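Local coordinates for ABC transporter, substrate binding protein (Polyamine) (Agrobacterium tumefaciens, PDB 4EUO), which binds gamma-aminobutyric acid (GABA) as a periplasmic solute-binding protein and probably delivers it to an ABC transporter, at residues L228-G233 with D238-F243; T248-Q253 with A270-P275. All coordinates share one frame; numbering follows the deposited sequence.

Contact 1: residues L228-G233 with D238-F243; sequences LVVPKG and DAAMKF
Val230 leans onto Ala240 with both of its methyl groups, and one of them also reaches Met241. From CB, which points at the helix, the side chain forks. CG1 stands anti to the backbone N (chi1 177°) and lies 3.9 Å from Ala240 CB. CG2, the branch beside the backbone N, sits 3.8 Å from that same Ala240 CB, so the alanine methyl faces the fork of the valine rather than a single tip. CG2 also meets Met241 CE at 4.0 Å, roughly at right angles to its contact with Ala240.

Residues 228-233 run off the end of strand 215-229, turn, and lead into helix 237-247, which folds back against the chain it has just left. This is a strand-loop-helix connection in a periplasmic binding protein, the helix packing on the mixed sheet. The backbones come nearest at Val230 and Ala240, whose CA atoms are 6.7 Å apart.

Met241 starts out pointing away from Val230, but its chain bends at chi2 (-58°) and carries CE back to the valine. Val56 of strand 56-60 also touches Ala240, and Leu76 touches Met241. The backbone of Val230 is hydrogen-bonded to Glu74, whose OE2 also accepts a bond from the N of Gly233, while Ile244, one turn on from Ala240, packs against the Val230 side chain.

Contact 2: residues T248-Q253 with A270-P275; sequences TSAQAQ and AKLMDP
A surface contact joins the first turn of helix 250-260 to the short 3-10 segment 270-272, in the connection that leads on to helix 275-278. Leu272 carries it. Its side chain heads for the helix, with CG anti to its own carbonyl carbon (chi1 -53°), and CD1 is the branch that does most of the touching. This methyl lies 4.0 Å from Ala250 CB. It also comes within 3.8 Å of Ala250 O. A third approach, to Gln251 CA at 3.7 Å, sets Leu272 CD1 against the backbone of the turn as well as its side chains.

Gln251 reaches the leucine from another side, the two side chains crossing at a slant. The chain leaves with CG anti to the backbone N and then bends at chi2 (64°), which brings the amide back beside the isobutyl group. Gln251 OE1 comes within 3.5 Å of Leu272 CD1, a van der Waals contact between an amide oxygen and a methyl. The NH2 end of the same amide has polar partners. Gln251 NE2, which is also hydrogen-bonded to Asp255 OD1 within its own helix, donates to a water 3.0 Å away. That water in turn donates to Leu272 O at 2.7 Å, tying the side chain to the leucine's backbone.

Ser269, just ahead of the 3-10 segment, adds a direct link through its OG to Ala250 O, and further along helix 250-260 Ala254 touches both Leu272 and Met273. Helix 10-28 covers other sides of the helix start: Lys23 meets Ala252, which points away from Leu272, and Trp20 meets Gln253.

Overall arrangement
Contacts 1 and 2 follow one another along the chain, and their centres lie 22 Å apart. Helix 237-247, which supplies one half of contact 1, is followed directly by helix 250-260, which supplies one half of contact 2. The segments also touch: Leu228 CD1 packs 4.1 Å from Thr248 CG2, joining the strand end of 228-233 to the start of 248-253. Asp226, two residues before 228-233 on strand 215-229, belongs to the GABA pocket, and Tyr262, just beyond helix 250-260, is another pocket residue. None of the residues in the four segments is itself among those lining the pocket.

Contact 1: residues L228-G233 with D238-F243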
ATOM      1  N   LEU A 228       2.733  10.296  -1.778  1.00  9.39           N
ATOM      2  CA  LEU A 228       1.879  11.317  -2.419  1.00  9.81           C
ATOM      3  C   LEU A 228       2.694  11.958  -3.517  1.00 10.98           C
ATOM      4  O   LEU A 228       3.865  12.306  -3.327  1.00 10.33           O
ATOM      5  CB  LEU A 228       1.418  12.385  -1.436  1.00  9.76           C
ATOM      6  CG  LEU A 228       0.592  11.864  -0.282  1.00 11.03           C
ATOM      7  CD1 LEU A 228       0.175  13.003   0.628  1.00 12.18           C
ATOM      8  CD2 LEU A 228      -0.668  11.078  -0.756  1.00 10.49           C
ATOM      9  N   VAL A 229       2.068  12.044  -4.717  1.00  9.57           N
ATOM     10  CA  VAL A 229       2.666  12.632  -5.906  1.00  9.25           C
ATOM     11  C   VAL A 229       1.683  13.562  -6.579  1.00  9.77           C
ATOM     12  O   VAL A 229       0.481  13.531  -6.293  1.00 10.13           O
ATOM     13  CB  VAL A 229       3.154  11.547  -6.885  1.00 10.57           C
ATOM     14  CG1 VAL A 229       4.191  10.653  -6.223  1.00 10.50           C
ATOM     15  CG2 VAL A 229       1.999  10.700  -7.430  1.00 11.34           C
ATOM     16  N   VAL A 230       2.234  14.391  -7.479  1.00 10.39           N
ATOM     17  CA  VAL A 230       1.447  15.372  -8.220  1.00  9.80           C
ATOM     18  C   VAL A 230       1.652  15.129  -9.696  1.00 10.92           C
ATOM     19  O   VAL A 230       2.750  15.318 -10.197  1.00 11.56           O
ATOM     20  CB  VAL A 230       1.910  16.790  -7.831  1.00 11.50           C
ATOM     21  CG1 VAL A 230       1.137  17.835  -8.647  1.00 12.19           C
ATOM     22  CG2 VAL A 230       1.726  17.041  -6.346  1.00 12.58           C
ATOM     23  N   PRO A 231       0.618  14.673 -10.418  1.00 10.75           N
ATOM     24  CA  PRO A 231       0.821  14.407 -11.853  1.00  9.95           C
ATOM     25  C   PRO A 231       1.259  15.640 -12.647  1.00 12.11           C
ATOM     26  O   PRO A 231       0.733  16.736 -12.412  1.00 12.72           O
ATOM     27  CB  PRO A 231      -0.533  13.882 -12.321  1.00 10.83           C
ATOM     28  CG  PRO A 231      -1.140  13.295 -11.077  1.00 12.89           C
ATOM     29  CD  PRO A 231      -0.714  14.258  -9.974  1.00 10.70           C
ATOM     30  N   LYS A 232       2.172  15.444 -13.586  1.00 11.42           N
ATOM     31  CA  LYS A 232       2.695  16.519 -14.428  1.00 11.50           C
ATOM     32  C   LYS A 232       1.573  17.113 -15.282  1.00 13.12           C
ATOM     33  O   LYS A 232       0.945  16.411 -16.082  1.00 13.14           O
ATOM     34  CB  LYS A 232       3.785  15.950 -15.328  1.00 13.70           C
ATOM     35  CG  LYS A 232       4.506  17.072 -16.124  1.00 19.42           C
ATOM     36  CD  LYS A 232       5.927  16.715 -16.505  1.00 33.83           C
ATOM     37  CE  LYS A 232       6.727  17.925 -16.932  1.00 51.23           C
ATOM     38  NZ  LYS A 232       7.218  18.711 -15.768  1.00 66.62           N
ATOM     39  N   GLY A 233       1.346  18.414 -15.096  1.00 13.18           N
ATOM     40  CA  GLY A 233       0.286  19.110 -15.822  1.00 13.69           C
ATOM     41  C   GLY A 233      -0.937  19.445 -15.008  1.00 14.33           C
ATOM     42  O   GLY A 233      -1.918  19.948 -15.561  1.00 13.96           O
ATOM     43  N   ASP A 238       0.112  24.705  -7.118  1.00 16.80           N
ATOM     44  CA  ASP A 238       0.381  25.274  -5.795  1.00 17.55           C
ATOM     45  C   ASP A 238      -0.508  24.661  -4.720  1.00 17.87           C
ATOM     46  O   ASP A 238      -0.016  24.328  -3.641  1.00 18.82           O
ATOM     47  CB  ASP A 238       0.252  26.823  -5.820  1.00 19.33           C
ATOM     48  CG  ASP A 238       1.297  27.504  -6.684  1.00 32.09           C
ATOM     49  OD1 ASP A 238       2.342  26.876  -6.964  1.00 34.03           O
ATOM     50  OD2 ASP A 238       1.082  28.680  -7.061  1.00 35.54           O
ATOM     51  N   ALA A 239      -1.791  24.455  -5.023  1.00 15.75           N
ATOM     52  CA  ALA A 239      -2.747  23.869  -4.093  1.00 14.75           C
ATOM     53  C   ALA A 239      -2.350  22.413  -3.774  1.00 15.77           C
ATOM     54  O   ALA A 239      -2.469  21.994  -2.623  1.00 15.75           O
ATOM     55  CB  ALA A 239      -4.156  23.914  -4.669  1.00 16.05           C
ATOM     56  N   ALA A 240      -1.823  21.684  -4.781  1.00 14.06           N
ATOM     57  CA  ALA A 240      -1.394  20.286  -4.598  1.00 14.24           C
ATOM     58  C   ALA A 240      -0.237  20.216  -3.612  1.00 16.33           C
ATOM     59  O   ALA A 240      -0.236  19.349  -2.716  1.00 14.93           O
ATOM     60  CB  ALA A 240      -0.991  19.696  -5.936  1.00 14.67           C
ATOM     61  N   MET A 241       0.729  21.146  -3.735  1.00 14.53           N
ATOM     62  CA  MET A 241       1.858  21.174  -2.816  1.00 13.51           C
ATOM     63  C   MET A 241       1.408  21.491  -1.404  1.00 16.54           C
ATOM     64  O   MET A 241       1.891  20.859  -0.452  1.00 15.42           O
ATOM     65  CB  MET A 241       2.938  22.176  -3.279  1.00 14.62           C
ATOM     66  CG  MET A 241       3.446  21.949  -4.667  1.00 14.81           C
ATOM     67  SD  MET A 241       4.141  20.278  -4.889  1.00 15.94           S
ATOM     68  CE  MET A 241       4.126  20.198  -6.696  1.00 14.98           C
ATOM     69  N   LYS A 242       0.442  22.415  -1.245  1.00 15.75           N
ATOM     70  CA  LYS A 242      -0.108  22.729   0.068  1.00 15.55           C
ATOM     71  C   LYS A 242      -0.848  21.542   0.659  1.00 16.84           C
ATOM     72  O   LYS A 242      -0.808  21.304   1.880  1.00 15.60           O
ATOM     73  CB  LYS A 242      -1.029  23.966   0.001  1.00 17.06           C
ATOM     74  CG  LYS A 242      -0.275  25.269  -0.246  1.00 23.76           C
ATOM     75  CD  LYS A 242      -1.258  26.422  -0.400  1.00 31.75           C
ATOM     76  CE  LYS A 242      -0.554  27.709  -0.756  1.00 41.98           C
ATOM     77  NZ  LYS A 242      -1.528  28.790  -1.048  1.00 54.88           N
ATOM     78  N   PHE A 243      -1.533  20.761  -0.212  1.00 14.47           N
ATOM     79  CA  PHE A 243      -2.266  19.608   0.275  1.00 12.59           C
ATOM     80  C   PHE A 243      -1.285  18.550   0.789  1.00 12.03           C
ATOM     81  O   PHE A 243      -1.532  17.978   1.866  1.00 13.71           O
ATOM     82  CB  PHE A 243      -3.156  19.032  -0.841  1.00 14.05           C
ATOM     83  CG  PHE A 243      -3.966  17.842  -0.374  1.00 13.52           C
ATOM     84  CD1 PHE A 243      -5.184  18.015   0.262  1.00 15.66           C
ATOM     85  CD2 PHE A 243      -3.459  16.549  -0.480  1.00 14.18           C
ATOM     86  CE1 PHE A 243      -5.920  16.919   0.723  1.00 16.62           C
ATOM     87  CE2 PHE A 243      -4.194  15.451  -0.021  1.00 17.06           C
ATOM     88  CZ  PHE A 243      -5.399  15.638   0.608  1.00 16.22           C
TER

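Contact 2: residues T248-Q253 with A270-P275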
ATOM      1  N   THR A 248       0.856  15.375   5.182  1.00 11.19           N
ATOM      2  CA  THR A 248       2.049  14.791   5.791  1.00 11.26           C
ATOM      3  C   THR A 248       2.466  15.467   7.093  1.00 14.84           C
ATOM      4  O   THR A 248       3.480  15.064   7.685  1.00 13.81           O
ATOM      5  CB  THR A 248       3.208  14.692   4.822  1.00 13.54           C
ATOM      6  OG1 THR A 248       3.619  16.009   4.436  1.00 13.20           O
ATOM      7  CG2 THR A 248       2.877  13.861   3.588  1.00 12.41           C
ATOM      8  N   SER A 249       1.656  16.445   7.564  1.00 12.68           N
ATOM      9  CA  SER A 249       1.944  17.094   8.847  1.00 12.78           C
ATOM     10  C   SER A 249       1.571  16.141  10.008  1.00 15.52           C
ATOM     11  O   SER A 249       0.864  15.145   9.838  1.00 13.73           O
ATOM     12  CB  SER A 249       1.244  18.444   8.941  1.00 16.25           C
ATOM     13  OG  SER A 249      -0.161  18.313   8.926  1.00 18.18           O
ATOM     14  N   ALA A 250       2.075  16.438  11.216  1.00 15.17           N
ATOM     15  CA  ALA A 250       1.990  15.530  12.338  1.00 14.80           C
ATOM     16  C   ALA A 250       0.614  15.118  12.749  1.00 16.66           C
ATOM     17  O   ALA A 250       0.358  13.919  12.870  1.00 14.24           O
ATOM     18  CB  ALA A 250       2.753  16.092  13.539  1.00 16.88           C
ATOM     19  N   GLN A 251      -0.273  16.096  12.989  1.00 14.99           N
ATOM     20  CA  GLN A 251      -1.621  15.746  13.421  1.00 14.94           C
ATOM     21  C   GLN A 251      -2.399  15.011  12.329  1.00 16.78           C
ATOM     22  O   GLN A 251      -3.075  14.035  12.632  1.00 15.11           O
ATOM     23  CB  GLN A 251      -2.408  16.985  13.925  1.00 17.01           C
ATOM     24  CG  GLN A 251      -3.680  16.628  14.694  1.00 18.86           C
ATOM     25  CD  GLN A 251      -3.448  15.877  15.982  1.00 29.55           C
ATOM     26  OE1 GLN A 251      -2.808  16.371  16.924  1.00 24.01           O
ATOM     27  NE2 GLN A 251      -4.003  14.685  16.068  1.00 19.15           N
ATOM     28  N   ALA A 252      -2.305  15.493  11.077  1.00 13.30           N
ATOM     29  CA  ALA A 252      -2.963  14.874   9.925  1.00 12.83           C
ATOM     30  C   ALA A 252      -2.495  13.416   9.770  1.00 13.84           C
ATOM     31  O   ALA A 252      -3.333  12.542   9.534  1.00 13.23           O
ATOM     32  CB  ALA A 252      -2.660  15.667   8.670  1.00 13.45           C
ATOM     33  N   GLN A 253      -1.195  13.153   9.975  1.00 12.83           N
ATOM     34  CA  GLN A 253      -0.683  11.785   9.860  1.00 11.68           C
ATOM     35  C   GLN A 253      -1.154  10.914  11.036  1.00 13.62           C
ATOM     36  O   GLN A 253      -1.506   9.728  10.873  1.00 11.98           O
ATOM     37  CB  GLN A 253       0.828  11.801   9.773  1.00 12.57           C
ATOM     38  CG  GLN A 253       1.327  12.135   8.377  1.00 11.49           C
ATOM     39  CD  GLN A 253       1.190  10.928   7.468  1.00 11.74           C
ATOM     40  OE1 GLN A 253       1.597   9.832   7.850  1.00 11.28           O
ATOM     41  NE2 GLN A 253       0.620  11.102   6.259  1.00 10.72           N
ATOM     42  N   ALA A 270       3.533   9.785  16.217  1.00 18.72           N
ATOM     43  CA  ALA A 270       3.311   8.709  17.198  1.00 20.82           C
ATOM     44  C   ALA A 270       2.911   9.216  18.578  1.00 23.00           C
ATOM     45  O   ALA A 270       1.954   8.713  19.177  1.00 22.75           O
ATOM     46  CB  ALA A 270       4.536   7.809  17.308  1.00 22.49           C
ATOM     47  N   LYS A 271       3.579  10.262  19.021  1.00 18.87           N
ATOM     48  CA  LYS A 271       3.331  10.874  20.323  1.00 19.74           C
ATOM     49  C   LYS A 271       1.918  11.468  20.494  1.00 23.71           C
ATOM     50  O   LYS A 271       1.479  11.682  21.624  1.00 23.03           O
ATOM     51  CB  LYS A 271       4.412  11.904  20.625  1.00 23.43           C
ATOM     52  CG  LYS A 271       4.359  13.147  19.779  1.00 24.73           C
ATOM     53  CD  LYS A 271       5.471  14.060  20.206  1.00 34.25           C
ATOM     54  CE  LYS A 271       5.555  15.317  19.411  1.00 30.96           C
ATOM     55  NZ  LYS A 271       6.896  15.936  19.575  1.00 35.07           N
ATOM     56  N   LEU A 272       1.208  11.724  19.384  1.00 18.16           N
ATOM     57  CA  LEU A 272      -0.134  12.297  19.419  1.00 17.88           C
ATOM     58  C   LEU A 272      -1.194  11.229  19.482  1.00 21.30           C
ATOM     59  O   LEU A 272      -2.376  11.520  19.693  1.00 22.22           O
ATOM     60  CB  LEU A 272      -0.371  13.178  18.174  1.00 17.43           C
ATOM     61  CG  LEU A 272       0.636  14.273  17.872  1.00 19.53           C
ATOM     62  CD1 LEU A 272       0.338  14.922  16.502  1.00 19.18           C
ATOM     63  CD2 LEU A 272       0.649  15.370  18.964  1.00 22.53           C
ATOM     64  N   MET A 273      -0.787   9.990  19.282  1.00 18.97           N
ATOM     65  CA  MET A 273      -1.744   8.911  19.235  1.00 18.81           C
ATOM     66  C   MET A 273      -1.966   8.236  20.550  1.00 24.94           C
ATOM     67  O   MET A 273      -1.130   8.316  21.455  1.00 25.17           O
ATOM     68  CB  MET A 273      -1.321   7.879  18.177  1.00 19.44           C
ATOM     69  CG  MET A 273      -1.214   8.461  16.775  1.00 18.83           C
ATOM     70  SD  MET A 273      -0.673   7.216  15.605  1.00 18.31           S
ATOM     71  CE  MET A 273      -2.108   6.075  15.700  1.00 17.96           C
ATOM     72  N   ASP A 274      -3.107   7.539  20.643  1.00 24.61           N
ATOM     73  CA  ASP A 274      -3.447   6.704  21.780  1.00 25.15           C
ATOM     74  C   ASP A 274      -2.391   5.578  21.788  1.00 30.42           C
ATOM     75  O   ASP A 274      -2.218   4.888  20.769  1.00 29.03           O
ATOM     76  CB  ASP A 274      -4.866   6.125  21.584  1.00 27.64           C
ATOM     77  CG  ASP A 274      -5.414   5.234  22.690  1.00 39.30           C
ATOM     78  OD1 ASP A 274      -4.608   4.587  23.396  1.00 38.79           O
ATOM     79  OD2 ASP A 274      -6.650   5.130  22.803  1.00 49.50           O
ATOM     80  N   PRO A 275      -1.630   5.415  22.895  1.00 28.02           N
ATOM     81  CA  PRO A 275      -0.611   4.347  22.949  1.00 28.02           C
ATOM     82  C   PRO A 275      -1.128   2.950  22.614  1.00 30.57           C
ATOM     83  O   PRO A 275      -0.408   2.167  21.995  1.00 28.75           O
ATOM     84  CB  PRO A 275      -0.095   4.427  24.393  1.00 30.20           C
ATOM     85  CG  PRO A 275      -0.375   5.832  24.813  1.00 34.99           C
ATOM     86  CD  PRO A 275      -1.689   6.162  24.170  1.00 30.56           C
TER
HETATM   87  O   HOH W   1      -4.279  12.440  17.971  1.00 34.65           O